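Mutual gliding-motility protein MglA (Myxococcus xanthus, PDB 6IZW) is a small P-loop protein of the ADP-ribosylation factor family that probably takes part in gliding motility, modelled here with its partner protein MglB. Local coordinates at residues D58-S63 against F74-V79; I138-R143 against A157-N162. One frame throughout, in Å; residues are numbered along the deposited sequence.

Contact 1 of 2, residues D58-S63 against F74-V79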
ATOM      1  N   ASP A  58      -0.066  -5.877   4.811  1.00 26.43           N
ATOM      2  CA  ASP A  58       1.103  -6.027   5.674  1.00 26.74           C
ATOM      3  C   ASP A  58       2.343  -5.847   4.807  1.00 31.32           C
ATOM      4  O   ASP A  58       2.353  -6.224   3.639  1.00 30.47           O
ATOM      5  CB  ASP A  58       1.225  -7.407   6.344  1.00 30.92           C
ATOM      6  CG  ASP A  58      -0.009  -7.843   7.123  1.00 36.25           C
ATOM      7  OD1 ASP A  58      -0.306  -7.249   8.186  1.00 39.83           O
ATOM      8  OD2 ASP A  58      -0.653  -8.833   6.691  1.00 32.06           O
ATOM      9  N   PHE A  59       3.410  -5.327   5.401  1.00 31.50           N
ATOM     10  CA  PHE A  59       4.667  -5.166   4.685  1.00 29.23           C
ATOM     11  C   PHE A  59       5.836  -5.568   5.579  1.00 31.36           C
ATOM     12  O   PHE A  59       5.946  -5.092   6.713  1.00 31.31           O
ATOM     13  CB  PHE A  59       4.856  -3.719   4.221  1.00 31.62           C
ATOM     14  CG  PHE A  59       6.231  -3.432   3.781  1.00 32.42           C
ATOM     15  CD1 PHE A  59       6.764  -4.100   2.686  1.00 35.56           C
ATOM     16  CD2 PHE A  59       7.034  -2.563   4.496  1.00 34.35           C
ATOM     17  CE1 PHE A  59       8.084  -3.864   2.276  1.00 37.61           C
ATOM     18  CE2 PHE A  59       8.349  -2.312   4.093  1.00 36.85           C
ATOM     19  CZ  PHE A  59       8.878  -2.963   2.984  1.00 38.80           C
ATOM     20  N   LEU A  60       6.705  -6.434   5.074  1.00 31.13           N
ATOM     21  CA  LEU A  60       7.906  -6.828   5.818  1.00 35.09           C
ATOM     22  C   LEU A  60       9.129  -6.863   4.898  1.00 37.78           C
ATOM     23  O   LEU A  60       9.229  -7.727   4.014  1.00 32.46           O
ATOM     24  CB  LEU A  60       7.730  -8.196   6.480  1.00 31.98           C
ATOM     25  CG  LEU A  60       9.019  -8.755   7.138  1.00 39.55           C
ATOM     26  CD1 LEU A  60       9.399  -7.957   8.393  1.00 39.42           C
ATOM     27  CD2 LEU A  60       8.909 -10.245   7.489  1.00 32.33           C
ATOM     28  N   PRO A  61      10.070  -5.935   5.060  1.00 36.30           N
ATOM     29  CA  PRO A  61      11.308  -5.994   4.272  1.00 38.38           C
ATOM     30  C   PRO A  61      12.294  -6.968   4.906  1.00 39.57           C
ATOM     31  O   PRO A  61      12.573  -6.898   6.103  1.00 39.65           O
ATOM     32  CB  PRO A  61      11.828  -4.555   4.323  1.00 37.80           C
ATOM     33  CG  PRO A  61      11.334  -4.044   5.673  1.00 35.00           C
ATOM     34  CD  PRO A  61      10.067  -4.816   6.025  1.00 36.66           C
ATOM     35  N   LEU A  62      12.858  -7.847   4.081  1.00 35.73           N
ATOM     36  CA  LEU A  62      13.690  -8.953   4.535  1.00 45.50           C
ATOM     37  C   LEU A  62      14.946  -9.044   3.672  1.00 44.53           C
ATOM     38  O   LEU A  62      14.878  -8.934   2.442  1.00 40.09           O
ATOM     39  CB  LEU A  62      12.891 -10.273   4.462  1.00 41.78           C
ATOM     40  CG  LEU A  62      13.303 -11.534   5.215  1.00 48.34           C
ATOM     41  CD1 LEU A  62      13.089 -11.375   6.719  1.00 50.81           C
ATOM     42  CD2 LEU A  62      12.541 -12.762   4.672  1.00 38.85           C
ATOM     43  N   SER A  63      16.094  -9.246   4.311  1.00 48.00           N
ATOM     44  CA  SER A  63      17.352  -9.449   3.603  1.00 51.36           C
ATOM     45  C   SER A  63      17.762 -10.913   3.710  1.00 54.56           C
ATOM     46  O   SER A  63      17.820 -11.471   4.809  1.00 53.47           O
ATOM     47  CB  SER A  63      18.454  -8.536   4.144  1.00 54.06           C
ATOM     48  OG  SER A  63      19.606  -8.626   3.303  1.00 64.89           O
ATOM     49  N   PHE A  74      14.156  -8.584  -0.065  1.00 28.36           N
ATOM     50  CA  PHE A  74      12.835  -9.033  -0.462  1.00 32.72           C
ATOM     51  C   PHE A  74      11.800  -8.228   0.297  1.00 33.44           C
ATOM     52  O   PHE A  74      11.868  -8.111   1.530  1.00 33.64           O
ATOM     53  CB  PHE A  74      12.639 -10.532  -0.222  1.00 33.03           C
ATOM     54  CG  PHE A  74      13.388 -11.378  -1.202  1.00 40.30           C
ATOM     55  CD1 PHE A  74      12.851 -11.673  -2.432  1.00 39.53           C
ATOM     56  CD2 PHE A  74      14.663 -11.826  -0.910  1.00 45.25           C
ATOM     57  CE1 PHE A  74      13.556 -12.429  -3.346  1.00 38.28           C
ATOM     58  CE2 PHE A  74      15.368 -12.588  -1.809  1.00 45.86           C
ATOM     59  CZ  PHE A  74      14.813 -12.881  -3.035  1.00 42.19           C
ATOM     60  N   HIS A  75      10.881  -7.638  -0.452  1.00 28.05           N
ATOM     61  CA  HIS A  75       9.829  -6.793   0.090  1.00 35.41           C
ATOM     62  C   HIS A  75       8.587  -7.665   0.107  1.00 30.84           C
ATOM     63  O   HIS A  75       8.055  -8.002  -0.954  1.00 28.26           O
ATOM     64  CB  HIS A  75       9.657  -5.534  -0.767  1.00 33.30           C
ATOM     65  CG  HIS A  75      10.909  -4.715  -0.874  1.00 45.77           C
ATOM     66  ND1 HIS A  75      11.300  -3.822   0.105  1.00 49.29           N
ATOM     67  CD2 HIS A  75      11.893  -4.702  -1.810  1.00 48.15           C
ATOM     68  CE1 HIS A  75      12.456  -3.278  -0.233  1.00 51.65           C
ATOM     69  NE2 HIS A  75      12.836  -3.791  -1.393  1.00 53.82           N
ATOM     70  N   LEU A  76       8.181  -8.107   1.298  1.00 30.52           N
ATOM     71  CA  LEU A  76       7.070  -9.052   1.438  1.00 28.11           C
ATOM     72  C   LEU A  76       5.783  -8.294   1.725  1.00 29.65           C
ATOM     73  O   LEU A  76       5.744  -7.450   2.628  1.00 27.42           O
ATOM     74  CB  LEU A  76       7.324 -10.080   2.545  1.00 24.45           C
ATOM     75  CG  LEU A  76       8.660 -10.881   2.549  1.00 29.60           C
ATOM     76  CD1 LEU A  76       8.671 -11.964   3.642  1.00 25.72           C
ATOM     77  CD2 LEU A  76       8.930 -11.497   1.210  1.00 23.32           C
ATOM     78  N   TYR A  77       4.730  -8.611   0.973  1.00 25.06           N
ATOM     79  CA  TYR A  77       3.414  -8.033   1.202  1.00 27.16           C
ATOM     80  C   TYR A  77       2.367  -9.130   1.349  1.00 29.19           C
ATOM     81  O   TYR A  77       2.486 -10.208   0.752  1.00 26.31           O
ATOM     82  CB  TYR A  77       2.998  -7.116   0.034  1.00 28.72           C
ATOM     83  CG  TYR A  77       3.748  -5.818  -0.063  1.00 32.28           C
ATOM     84  CD1 TYR A  77       4.991  -5.759  -0.692  1.00 36.97           C
ATOM     85  CD2 TYR A  77       3.209  -4.632   0.445  1.00 31.88           C
ATOM     86  CE1 TYR A  77       5.700  -4.549  -0.805  1.00 35.76           C
ATOM     87  CE2 TYR A  77       3.911  -3.412   0.346  1.00 34.59           C
ATOM     88  CZ  TYR A  77       5.154  -3.379  -0.286  1.00 37.69           C
ATOM     89  OH  TYR A  77       5.865  -2.184  -0.397  1.00 39.24           O
ATOM     90  N   THR A  78       1.335  -8.844   2.143  1.00 24.31           N
ATOM     91  CA  THR A  78       0.085  -9.577   2.069  1.00 22.82           C
ATOM     92  C   THR A  78      -1.029  -8.616   1.668  1.00 26.83           C
ATOM     93  O   THR A  78      -0.981  -7.424   1.970  1.00 32.34           O
ATOM     94  CB  THR A  78      -0.278 -10.260   3.405  1.00 28.15           C
ATOM     95  OG1 THR A  78      -1.036  -9.357   4.228  1.00 27.63           O
ATOM     96  CG2 THR A  78       0.985 -10.690   4.138  1.00 25.78           C
ATOM     97  N   VAL A  79      -2.036  -9.140   0.987  1.00 24.24           N
ATOM     98  CA  VAL A  79      -3.182  -8.348   0.562  1.00 29.29           C
ATOM     99  C   VAL A  79      -4.296  -8.519   1.590  1.00 26.06           C
ATOM    100  O   VAL A  79      -4.254  -9.462   2.390  1.00 26.91           O
ATOM    101  CB  VAL A  79      -3.658  -8.778  -0.839  1.00 32.51           C
ATOM    102  CG1 VAL A  79      -2.528  -8.669  -1.843  1.00 29.41           C
ATOM    103  CG2 VAL A  79      -4.227 -10.214  -0.794  1.00 25.81           C
TER

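Contact 2 of 2, residues I138-R143 against A157-N162. With GSP (5'-guanosine-diphosphate-monothiophosphate), chain D.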
ATOM      1  N   ILE A 138       2.094 -22.222  -4.476  1.00 25.97           N
ATOM      2  CA  ILE A 138       0.880 -22.301  -3.681  1.00 23.70           C
ATOM      3  C   ILE A 138       1.163 -22.986  -2.346  1.00 29.88           C
ATOM      4  O   ILE A 138       1.906 -23.976  -2.272  1.00 25.88           O
ATOM      5  CB  ILE A 138      -0.277 -22.987  -4.434  1.00 26.62           C
ATOM      6  CG1 ILE A 138      -1.479 -23.105  -3.499  1.00 30.02           C
ATOM      7  CG2 ILE A 138       0.081 -24.344  -4.896  1.00 30.52           C
ATOM      8  CD1 ILE A 138      -2.834 -23.137  -4.217  1.00 35.01           C
ATOM      9  N   GLN A 139       0.552 -22.439  -1.287  1.00 26.90           N
ATOM     10  CA  GLN A 139       0.629 -22.957   0.072  1.00 23.87           C
ATOM     11  C   GLN A 139      -0.744 -23.505   0.482  1.00 25.41           C
ATOM     12  O   GLN A 139      -1.729 -22.759   0.491  1.00 25.07           O
ATOM     13  CB  GLN A 139       1.079 -21.846   1.030  1.00 18.72           C
ATOM     14  CG  GLN A 139       1.184 -22.298   2.519  1.00 23.06           C
ATOM     15  CD  GLN A 139       1.643 -21.189   3.446  1.00 23.74           C
ATOM     16  OE1 GLN A 139       0.822 -20.588   4.144  1.00 24.43           O
ATOM     17  NE2 GLN A 139       2.962 -20.912   3.472  1.00 19.49           N
ATOM     18  N   TYR A 140      -0.818 -24.796   0.824  1.00 23.17           N
ATOM     19  CA  TYR A 140      -2.028 -25.348   1.465  1.00 22.74           C
ATOM     20  C   TYR A 140      -1.855 -25.179   2.965  1.00 21.66           C
ATOM     21  O   TYR A 140      -1.181 -25.981   3.617  1.00 24.53           O
ATOM     22  CB  TYR A 140      -2.253 -26.823   1.131  1.00 26.25           C
ATOM     23  CG  TYR A 140      -2.235 -27.140  -0.335  1.00 26.12           C
ATOM     24  CD1 TYR A 140      -2.788 -26.261  -1.255  1.00 28.62           C
ATOM     25  CD2 TYR A 140      -1.633 -28.306  -0.808  1.00 27.42           C
ATOM     26  CE1 TYR A 140      -2.753 -26.536  -2.620  1.00 31.20           C
ATOM     27  CE2 TYR A 140      -1.590 -28.594  -2.170  1.00 30.56           C
ATOM     28  CZ  TYR A 140      -2.159 -27.700  -3.069  1.00 33.81           C
ATOM     29  OH  TYR A 140      -2.148 -27.968  -4.426  1.00 35.82           O
ATOM     30  N   ASN A 141      -2.422 -24.113   3.505  1.00 23.09           N
ATOM     31  CA  ASN A 141      -2.289 -23.784   4.910  1.00 21.75           C
ATOM     32  C   ASN A 141      -3.431 -24.426   5.720  1.00 24.03           C
ATOM     33  O   ASN A 141      -4.427 -24.888   5.168  1.00 21.28           O
ATOM     34  CB  ASN A 141      -2.262 -22.263   5.080  1.00 21.73           C
ATOM     35  CG  ASN A 141      -1.781 -21.841   6.467  1.00 26.27           C
ATOM     36  OD1 ASN A 141      -0.908 -22.494   7.041  1.00 24.65           O
ATOM     37  ND2 ASN A 141      -2.387 -20.781   7.033  1.00 21.56           N
ATOM     38  N   LYS A 142      -3.246 -24.476   7.044  1.00 23.70           N
ATOM     39  CA  LYS A 142      -4.221 -25.028   8.009  1.00 24.75           C
ATOM     40  C   LYS A 142      -4.346 -26.543   7.897  1.00 26.86           C
ATOM     41  O   LYS A 142      -5.426 -27.099   8.102  1.00 30.55           O
ATOM     42  CB  LYS A 142      -5.605 -24.375   7.898  1.00 24.14           C
ATOM     43  CG  LYS A 142      -5.564 -22.845   7.894  1.00 24.74           C
ATOM     44  CD  LYS A 142      -6.887 -22.247   8.296  1.00 25.63           C
ATOM     45  CE  LYS A 142      -6.785 -20.738   8.295  1.00 29.91           C
ATOM     46  NZ  LYS A 142      -8.021 -20.072   8.811  1.00 31.27           N
ATOM     47  N   ARG A 143      -3.229 -27.226   7.645  1.00 23.90           N
ATOM     48  CA  ARG A 143      -3.228 -28.689   7.580  1.00 30.13           C
ATOM     49  C   ARG A 143      -3.497 -29.334   8.931  1.00 32.06           C
ATOM     50  O   ARG A 143      -3.773 -30.537   8.985  1.00 35.14           O
ATOM     51  CB  ARG A 143      -1.878 -29.202   7.047  1.00 27.55           C
ATOM     52  CG  ARG A 143      -1.443 -28.516   5.780  1.00 26.15           C
ATOM     53  CD  ARG A 143      -2.488 -28.752   4.675  1.00 31.11           C
ATOM     54  NE  ARG A 143      -2.819 -30.185   4.564  1.00 36.69           N
ATOM     55  CZ  ARG A 143      -3.884 -30.671   3.931  1.00 40.48           C
ATOM     56  NH1 ARG A 143      -4.728 -29.845   3.331  1.00 35.34           N
ATOM     57  NH2 ARG A 143      -4.107 -31.990   3.901  1.00 41.75           N
ATOM     58  N   ALA A 157      -8.441 -29.011  -7.313  1.00 44.98           N
ATOM     59  CA  ALA A 157      -9.233 -27.788  -7.334  1.00 39.36           C
ATOM     60  C   ALA A 157      -8.425 -26.539  -7.660  1.00 42.71           C
ATOM     61  O   ALA A 157      -9.017 -25.526  -8.042  1.00 46.87           O
ATOM     62  CB  ALA A 157      -9.914 -27.589  -5.976  1.00 39.22           C
ATOM     63  N   LEU A 158      -7.101 -26.561  -7.485  1.00 41.02           N
ATOM     64  CA  LEU A 158      -6.339 -25.317  -7.431  1.00 42.84           C
ATOM     65  C   LEU A 158      -5.061 -25.336  -8.235  1.00 36.71           C
ATOM     66  O   LEU A 158      -4.515 -24.262  -8.507  1.00 39.97           O
ATOM     67  CB  LEU A 158      -5.975 -24.959  -5.975  1.00 36.89           C
ATOM     68  CG  LEU A 158      -7.112 -24.688  -4.990  1.00 40.09           C
ATOM     69  CD1 LEU A 158      -6.605 -24.555  -3.543  1.00 34.18           C
ATOM     70  CD2 LEU A 158      -7.842 -23.452  -5.417  1.00 35.39           C
ATOM     71  N   ASN A 159      -4.550 -26.496  -8.602  1.00 42.48           N
ATOM     72  CA  ASN A 159      -3.178 -26.603  -9.091  1.00 47.20           C
ATOM     73  C   ASN A 159      -3.190 -27.513 -10.315  1.00 49.49           C
ATOM     74  O   ASN A 159      -3.154 -28.740 -10.196  1.00 52.09           O
ATOM     75  CB  ASN A 159      -2.253 -27.125  -7.998  1.00 38.56           C
ATOM     76  CG  ASN A 159      -0.794 -27.027  -8.378  1.00 42.76           C
ATOM     77  OD1 ASN A 159      -0.441 -26.344  -9.331  1.00 45.68           O
ATOM     78  ND2 ASN A 159       0.063 -27.716  -7.634  1.00 40.66           N
ATOM     79  N   HIS A 160      -3.229 -26.896 -11.489  1.00 59.57           N
ATOM     80  CA  HIS A 160      -3.347 -27.606 -12.751  1.00 62.16           C
ATOM     81  C   HIS A 160      -2.032 -27.726 -13.484  1.00 57.16           C
ATOM     82  O   HIS A 160      -1.860 -28.657 -14.272  1.00 73.38           O
ATOM     83  CB  HIS A 160      -4.363 -26.889 -13.640  1.00 62.30           C
ATOM     84  CG  HIS A 160      -5.484 -26.295 -12.861  1.00 57.79           C
ATOM     85  ND1 HIS A 160      -6.585 -27.029 -12.475  1.00 66.04           N
ATOM     86  CD2 HIS A 160      -5.648 -25.059 -12.332  1.00 63.42           C
ATOM     87  CE1 HIS A 160      -7.399 -26.261 -11.770  1.00 66.97           C
ATOM     88  NE2 HIS A 160      -6.851 -25.062 -11.664  1.00 71.68           N
ATOM     89  N   ARG A 161      -1.110 -26.804 -13.244  1.00 53.66           N
ATOM     90  CA  ARG A 161       0.170 -26.786 -13.924  1.00 52.34           C
ATOM     91  C   ARG A 161       1.271 -27.442 -13.101  1.00 53.98           C
ATOM     92  O   ARG A 161       2.457 -27.250 -13.408  1.00 54.95           O
ATOM     93  CB  ARG A 161       0.557 -25.344 -14.257  1.00 60.22           C
ATOM     94  N   ASN A 162       0.900 -28.218 -12.076  1.00 54.58           N
ATOM     95  CA  ASN A 162       1.824 -28.719 -11.050  1.00 57.09           C
ATOM     96  C   ASN A 162       2.844 -27.653 -10.661  1.00 48.53           C
ATOM     97  O   ASN A 162       4.057 -27.828 -10.764  1.00 54.93           O
ATOM     98  CB  ASN A 162       2.489 -30.021 -11.498  1.00 62.96           C
ATOM     99  CG  ASN A 162       1.773 -31.251 -10.934  1.00 73.92           C
ATOM    100  OD1 ASN A 162       1.452 -32.181 -11.668  1.00 80.32           O
ATOM    101  ND2 ASN A 162       1.478 -31.227  -9.613  1.00 66.35           N
TER
HETATM  102  PG  GSP D 301      -7.128 -11.444   6.083  1.00 27.24           P
HETATM  103  O3B GSP D 301      -6.619 -12.841   6.721  1.00 28.43           O
HETATM  104  S1G GSP D 301      -8.752 -11.182   6.685  1.00 29.32           S
HETATM  105  O2G GSP D 301      -7.191 -11.639   4.596  1.00 24.71           O
HETATM  106  O3G GSP D 301      -6.192 -10.284   6.425  1.00 24.71           O
HETATM  107  PB  GSP D 301      -5.185 -13.570   6.678  1.00 19.36           P
HETATM  108  O1B GSP D 301      -4.052 -12.639   6.859  1.00 20.73           O
HETATM  109  O2B GSP D 301      -4.956 -14.497   5.564  1.00 18.51           O
HETATM  110  PA  GSP D 301      -4.583 -14.437   9.296  1.00 23.22           P
HETATM  111  O1A GSP D 301      -3.160 -14.555   8.941  1.00 24.63           O
HETATM  112  O2A GSP D 301      -4.891 -13.164  10.005  1.00 23.36           O
HETATM  113  O3A GSP D 301      -5.445 -14.534   7.933  1.00 23.69           O
HETATM  114  O5' GSP D 301      -5.131 -15.719  10.089  1.00 24.05           O
HETATM  115  C5' GSP D 301      -6.525 -15.832  10.335  1.00 28.16           C
HETATM  116  C4' GSP D 301      -6.819 -16.715  11.538  1.00 29.40           C
HETATM  117  O4' GSP D 301      -6.517 -18.053  11.197  1.00 31.69           O
HETATM  118  C3' GSP D 301      -5.938 -16.369  12.738  1.00 35.77           C
HETATM  119  O3' GSP D 301      -6.696 -16.632  13.902  1.00 33.87           O
HETATM  120  C2' GSP D 301      -4.798 -17.362  12.633  1.00 30.28           C
HETATM  121  O2' GSP D 301      -4.193 -17.659  13.878  1.00 31.97           O
HETATM  122  C1' GSP D 301      -5.531 -18.573  12.080  1.00 27.72           C
HETATM  123  N9  GSP D 301      -4.619 -19.455  11.335  1.00 23.70           N
HETATM  124  C8  GSP D 301      -3.721 -19.065  10.369  1.00 19.80           C
HETATM  125  N7  GSP D 301      -3.092 -20.180   9.929  1.00 24.74           N
HETATM  126  C5  GSP D 301      -3.575 -21.265  10.598  1.00 22.10           C
HETATM  127  C6  GSP D 301      -3.265 -22.612  10.544  1.00 20.72           C
HETATM  128  O6  GSP D 301      -2.415 -23.010   9.766  1.00 26.17           O
HETATM  129  N1  GSP D 301      -3.898 -23.515  11.359  1.00 25.40           N
HETATM  130  C2  GSP D 301      -4.863 -23.057  12.237  1.00 25.48           C
HETATM  131  N2  GSP D 301      -5.482 -23.937  13.021  1.00 24.16           N
HETATM  132  N3  GSP D 301      -5.163 -21.708  12.308  1.00 21.66           N
HETATM  133  C4  GSP D 301      -4.532 -20.823  11.498  1.00 23.98           C

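Contact 1 of 2, residues D58-S63 against F74-V79
Strands 54-67 and 70-78 form an antiparallel beta hairpin, which corresponds in topology to the interswitch of Arf-like proteins, and here its members pair from Asp58 opposite Thr78 to Leu62 opposite Phe74. Leu60 and Leu76 form a hydrogen-bonded pair that bonds in both directions, Leu60 N to Leu76 O at 2.8 Å and Leu76 N to Leu60 O at 2.9 Å. Leu62 and Phe74 bond in both directions as well, but the Asp58 N to Thr78 O bond is weak. Phe59, Pro61, His75 and Tyr77 share one face of the sheet. With CG anti to the backbone N (chi1 166°), Phe59 brings CD1 over the rim of one Tyr77 ring face, 3.5 Å from Tyr77 CZ, the two planes 38° apart. His75 CB meets the same phenylalanine at its edge, 3.8 Å from Phe59 CE1. MglB packs against this face, and Tyr77 OH hydrogen-bonds Ser57 of the MglB chain. On the face of Leu60, Leu62 and Leu76, methyl packing is looser, with Leu62 CD2 4.1 Å from Leu76 CD1; helix 176-192 covers Leu62 and Leu76. Asp58 stands at the nucleotide end of the hairpin, its side chain about 4 Å from the magnesium ion. Both carboxylate oxygens are hydrogen-bonded, OD1 to Ser46 and OD2 to Thr26 of the probable P-loop. Thr78 OG1 donates a short bond of 2.5 Å to Asp58 OD2, arriving on the anti side and 27° out of the carboxylate plane.

Contact 2 of 2, residues I138-R143 against A157-N162
The Tyr140 ring and the Asn159 amide are turned 65° apart, and their side chains cross at about a right angle, meeting where Tyr140 OH lies 3.7 Å from Asn159 CB. Leu158 CD1 comes obliquely to the same ring, 4.4 Å from Tyr140 CE1. Neighbouring Ile138 adds the aliphatic part: CG1 is anti to the backbone N (chi1 176°) and chi2 is near trans, an extended branch whose CD1 lies 4.0 Å from Leu158 CB, the two chains crossing nearly perpendicularly. Both polar ends are satisfied by the next strand and the turn leading to it. Glu165 OE1 takes hydrogen bonds from Tyr140 OH and Asn159 ND2, tying the two together indirectly, while Asn159 OD1 accepts from Ile163 N. Beyond Tyr140 the strand runs out into the nucleotide site. Asn141 ND2 donates to N7 of the bound 5'-guanosine-diphosphate-monothiophosphate at 3.0 Å, and the amide is fixed in rotation by Cys23 O on ND2 and Ala170 N on OD1. The extended Lys142 chain lies over one face of the guanine, its CG 3.5 Å from C6 of the nucleotide, and its NZ forms a salt bridge with Asp104. Strand 136-141 and helix 151-158 belong to a beta-alpha-beta unit, and Asn141, Lys142 and Asp144, which also bonds the nucleotide, make up the NKxD guanine-recognition motif of Ras-like proteins.

Both contacts are buried and reach the same mixed sheet, but they share no strand or helix and lie on opposite sides of the chain's centre, their own centres 22 Å apart. Contact 1 joins two strands within the sheet, so backbone hydrogen bonds carry it; contact 2 sets a strand against helix 151-158 and the turn that follows it and relies on sparse side-chain packing, burying 170 Å² against 530 Å². MglB packs on one face of contact 1, whereas contact 2 touches no other chain of the assembly. Each has an end at the nucleotide site: residues 58-63 near the magnesium ion, residues 138-143 at the guanine.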